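Side-chain contacts in 11R-lipoxygenase (Gersemia fruticosa, PDB 3VF1), which probably oxygenates polyunsaturated fatty acids at a non-heme iron centre, as lipoxygenases do, with calcium regulating its activity: residues A[431-434]-A[435-438]; A[388-392]-A[393-397]. One frame throughout, in Å; residues are numbered along the deposited sequence.

Interaction 1: residues A[431-434]-A[435-438]; sequences INTL and GRND
Arg436 folds its side chain back along helix 428-438, over the turn that holds Asn432 and Thr433. Its CB and CG both start against Asn432 O, the carbonyl that also takes the i-to-i+4 bond from Arg436 N at 2.9 Å. The chain turns about its CG-CD bond (chi3 -77°), and this brings NE near the same oxygen and lays the guanidinium flat above it: Asn432 O sits 3.6 Å under the plane, beneath the group's centre. At the tip both NH1 and NH2 come up to Asn432 CB, and NH2 stands 3.6 Å from Thr433 OG1, too long for a direct bond. Water 1 fills in, accepting from Arg436 NH2 at 2.8 Å and giving a weak bond to Thr433 OG1, whose stronger partner is Met429 O one turn back. NH2 also forms a salt bridge with Glu401, which takes a hydrogen bond from Asn432 ND2 as well. A leucine in place of Arg436 would probably leave the Glu401 carboxylate without its positive mate and water 1 without its NH2 donor. Beside this, Leu434 O accepts twice as the helix ends, from Asp438 N at 2.8 Å nearly in line with the carbonyl and from Asn437 N well above its plane. Leu434 CD1 meanwhile lies 3.8 Å from Asp438 OD2. This short helix runs beside the long iron-bearing helix 369-410, where Asn432 packs on Leu398, while the loops carrying Leu189 and Phe204 cover Thr433 and Leu434.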
# COMPACT_ATOMS: atom_id res chain seq x y z
N ILE A 431 6.85 7.87 2.37
CA ILE A 431 5.89 8.22 1.33
C ILE A 431 4.67 8.96 1.88
O ILE A 431 4.14 9.86 1.23
CB ILE A 431 5.41 6.98 0.53
CG1 ILE A 431 4.56 7.41 -0.67
CG2 ILE A 431 4.60 6.04 1.42
CD1 ILE A 431 5.27 8.35 -1.62
N ASN A 432 4.23 8.58 3.08
CA ASN A 432 3.07 9.22 3.69
C ASN A 432 3.37 10.64 4.15
O ASN A 432 2.50 11.51 4.12
CB ASN A 432 2.55 8.40 4.87
CG ASN A 432 1.72 7.22 4.43
OD1 ASN A 432 1.70 6.86 3.26
ND2 ASN A 432 1.03 6.60 5.38
N THR A 433 4.60 10.88 4.58
CA THR A 433 5.02 12.22 4.98
C THR A 433 5.00 13.13 3.76
O THR A 433 4.58 14.28 3.83
CB THR A 433 6.43 12.22 5.60
OG1 THR A 433 6.43 11.42 6.79
CG2 THR A 433 6.85 13.64 5.95
N LEU A 434 5.47 12.60 2.63
CA LEU A 434 5.42 13.32 1.37
C LEU A 434 3.97 13.53 0.95
O LEU A 434 3.59 14.61 0.50
CB LEU A 434 6.17 12.55 0.28
CG LEU A 434 6.24 13.21 -1.09
CD1 LEU A 434 7.14 14.44 -1.05
CD2 LEU A 434 6.73 12.23 -2.15
N GLY A 435 3.17 12.48 1.09
CA GLY A 435 1.76 12.54 0.75
C GLY A 435 1.03 13.63 1.51
O GLY A 435 0.19 14.34 0.95
N ARG A 436 1.35 13.77 2.79
CA ARG A 436 0.70 14.77 3.63
C ARG A 436 1.02 16.20 3.17
O ARG A 436 0.38 17.15 3.61
CB ARG A 436 1.11 14.58 5.09
CG ARG A 436 0.24 13.59 5.84
CD ARG A 436 0.61 13.51 7.32
NE ARG A 436 1.83 12.74 7.54
CZ ARG A 436 1.87 11.42 7.66
NH1 ARG A 436 0.76 10.69 7.57
NH2 ARG A 436 3.03 10.81 7.86
N ASN A 437 2.01 16.34 2.30
CA ASN A 437 2.39 17.66 1.80
C ASN A 437 2.08 17.86 0.31
O ASN A 437 1.74 18.97 -0.10
CB ASN A 437 3.88 17.91 2.04
CG ASN A 437 4.24 17.94 3.52
OD1 ASN A 437 3.42 18.32 4.36
ND2 ASN A 437 5.46 17.54 3.84
N ASP A 438 2.20 16.81 -0.48
CA ASP A 438 2.14 16.94 -1.94
C ASP A 438 1.01 16.17 -2.62
O ASP A 438 0.82 16.29 -3.83
CB ASP A 438 3.49 16.51 -2.54
CG ASP A 438 4.62 17.46 -2.18
OD1 ASP A 438 4.48 18.21 -1.19
OD2 ASP A 438 5.65 17.45 -2.89
O HOH W 1 4.41 13.01 8.92

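Interaction 2: residues A[388-392]-A[393-397]; sequences QMITH and LLRCH. With FE2 (Fe (II) ion), chain E.
His392 and His397 bind one iron from the same helix, five residues apart, the paired-histidine arrangement of the lipoxygenase fold. The metal is held by His392 NE2 at 2.3 Å and His397 NE2 at 2.2 Å; water 2, which lies at the edge of the His392 ring and in its plane, is a third ligand, and His575, Asn579 and the C-terminal carboxylate of Ile698 complete the site. The imidazoles stand almost at right angles, planes at 79°, with the edge of His397 turned to the face of His392 in an offset edge-to-face pair. Their two NE2 atoms come within 3.1 Å of each other because both point at the iron. CG of His392 lies anti to the backbone N (chi1 179°), whereas CG of His397 lies beside its own (chi1 -77°), and these different torsions converge the two rings on the metal. Behind them the helix is wound wider than an alpha helix. Leu393 N bonds to Gln388 O, Leu394 N to Met389 O and Arg395 N to Ile390 O at 2.9 Å, all i to i+5. The last bonds, from Cys396 N and His397 N to His392 O, are weak, the second being the i-to-i+5 bond that links the two histidines. Farther out, Leu393 flanks the first ring, its CD2 3.9 Å from His392 ND1. Arg395 crosses Ile390 on another side of the helix, where CD meets Ile390 CG2. Met389 runs beside Leu393, its chain bent at chi2 and chi3, bringing the methyl CE to 3.7 Å from Leu393 CD1.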
# COMPACT_ATOMS: atom_id res chain seq x y z
N GLN A 388 -9.38 6.72 -5.23
CA GLN A 388 -8.18 7.49 -4.93
C GLN A 388 -8.05 7.80 -3.44
O GLN A 388 -6.99 7.59 -2.85
CB GLN A 388 -8.19 8.80 -5.72
CG GLN A 388 -7.97 8.63 -7.21
CD GLN A 388 -6.60 8.06 -7.54
OE1 GLN A 388 -5.65 8.20 -6.76
NE2 GLN A 388 -6.49 7.41 -8.69
N MET A 389 -9.12 8.29 -2.83
CA MET A 389 -9.06 8.76 -1.46
C MET A 389 -9.29 7.66 -0.42
O MET A 389 -8.63 7.63 0.61
CB MET A 389 -10.07 9.89 -1.25
CG MET A 389 -9.91 11.05 -2.21
SD MET A 389 -8.19 11.58 -2.39
CE MET A 389 -7.74 11.87 -0.69
N ILE A 390 -10.23 6.76 -0.69
CA ILE A 390 -10.60 5.74 0.29
C ILE A 390 -9.88 4.42 0.06
O ILE A 390 -9.20 3.92 0.95
CB ILE A 390 -12.13 5.50 0.30
CG1 ILE A 390 -12.85 6.74 0.85
CG2 ILE A 390 -12.47 4.28 1.14
CD1 ILE A 390 -14.36 6.63 0.85
N THR A 391 -10.03 3.86 -1.14
CA THR A 391 -9.47 2.54 -1.43
C THR A 391 -7.94 2.56 -1.41
O THR A 391 -7.32 1.62 -0.91
CB THR A 391 -9.93 2.02 -2.80
OG1 THR A 391 -11.36 1.97 -2.83
CG2 THR A 391 -9.36 0.63 -3.06
N HIS A 392 -7.35 3.62 -1.94
CA HIS A 392 -5.89 3.68 -2.05
C HIS A 392 -5.25 4.39 -0.87
O HIS A 392 -4.60 3.76 -0.04
CB HIS A 392 -5.47 4.35 -3.35
CG HIS A 392 -3.99 4.47 -3.52
ND1 HIS A 392 -3.37 5.64 -3.88
CD2 HIS A 392 -3.00 3.55 -3.36
CE1 HIS A 392 -2.06 5.45 -3.95
NE2 HIS A 392 -1.81 4.19 -3.64
N LEU A 393 -5.42 5.71 -0.79
CA LEU A 393 -4.72 6.50 0.22
C LEU A 393 -5.09 6.11 1.65
O LEU A 393 -4.23 5.75 2.44
CB LEU A 393 -4.95 7.99 -0.01
CG LEU A 393 -4.26 8.55 -1.26
CD1 LEU A 393 -4.62 10.01 -1.48
CD2 LEU A 393 -2.75 8.38 -1.16
N LEU A 394 -6.38 6.18 1.99
CA LEU A 394 -6.80 5.89 3.35
C LEU A 394 -6.58 4.43 3.74
O LEU A 394 -5.83 4.13 4.67
CB LEU A 394 -8.28 6.23 3.55
CG LEU A 394 -8.82 5.84 4.93
CD1 LEU A 394 -8.05 6.56 6.04
CD2 LEU A 394 -10.31 6.14 5.05
N ARG A 395 -7.22 3.52 3.01
CA ARG A 395 -7.29 2.12 3.44
C ARG A 395 -5.99 1.34 3.24
O ARG A 395 -5.86 0.22 3.74
CB ARG A 395 -8.46 1.42 2.73
CG ARG A 395 -9.82 1.86 3.23
CD ARG A 395 -10.95 1.06 2.60
NE ARG A 395 -10.89 -0.36 2.93
CZ ARG A 395 -11.33 -0.89 4.06
NH1 ARG A 395 -11.87 -0.13 5.01
NH2 ARG A 395 -11.23 -2.20 4.26
N CYS A 396 -5.03 1.91 2.52
CA CYS A 396 -3.72 1.29 2.38
C CYS A 396 -2.63 2.13 3.05
O CYS A 396 -2.03 1.70 4.03
CB CYS A 396 -3.36 1.06 0.91
SG CYS A 396 -4.31 -0.24 0.08
N HIS A 397 -2.39 3.32 2.51
CA HIS A 397 -1.31 4.17 3.00
C HIS A 397 -1.50 4.56 4.47
O HIS A 397 -0.66 4.23 5.31
CB HIS A 397 -1.17 5.42 2.13
CG HIS A 397 -0.49 5.18 0.82
ND1 HIS A 397 0.75 5.70 0.53
CD2 HIS A 397 -0.88 4.47 -0.27
CE1 HIS A 397 1.10 5.32 -0.69
NE2 HIS A 397 0.13 4.58 -1.19
FE FE2 E . 0.41 3.89 -3.22
O HOH W 2 1.03 5.41 -4.89

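How the interactions relate
Both contacts are local, and they lie on neighbouring helices: interaction 2 in the middle of helix 369-410, interaction 1 at the C-terminal end of helix 428-438. Interaction 2 is wholly buried and built round a metal, with imidazole nitrogens and wide turns doing the work. Interaction 1 is buried for most of its length but becomes partly exposed at Asn437 and Asp438, and its chemistry is that of charge, amide and water. They meet directly: Asn432 ND2 probably donates to His397 O at 2.9 Å, and Ile431 CG2 packs 4.0 Å from His397 ND1, so residues 431-434 form part of the second shell behind an iron ligand.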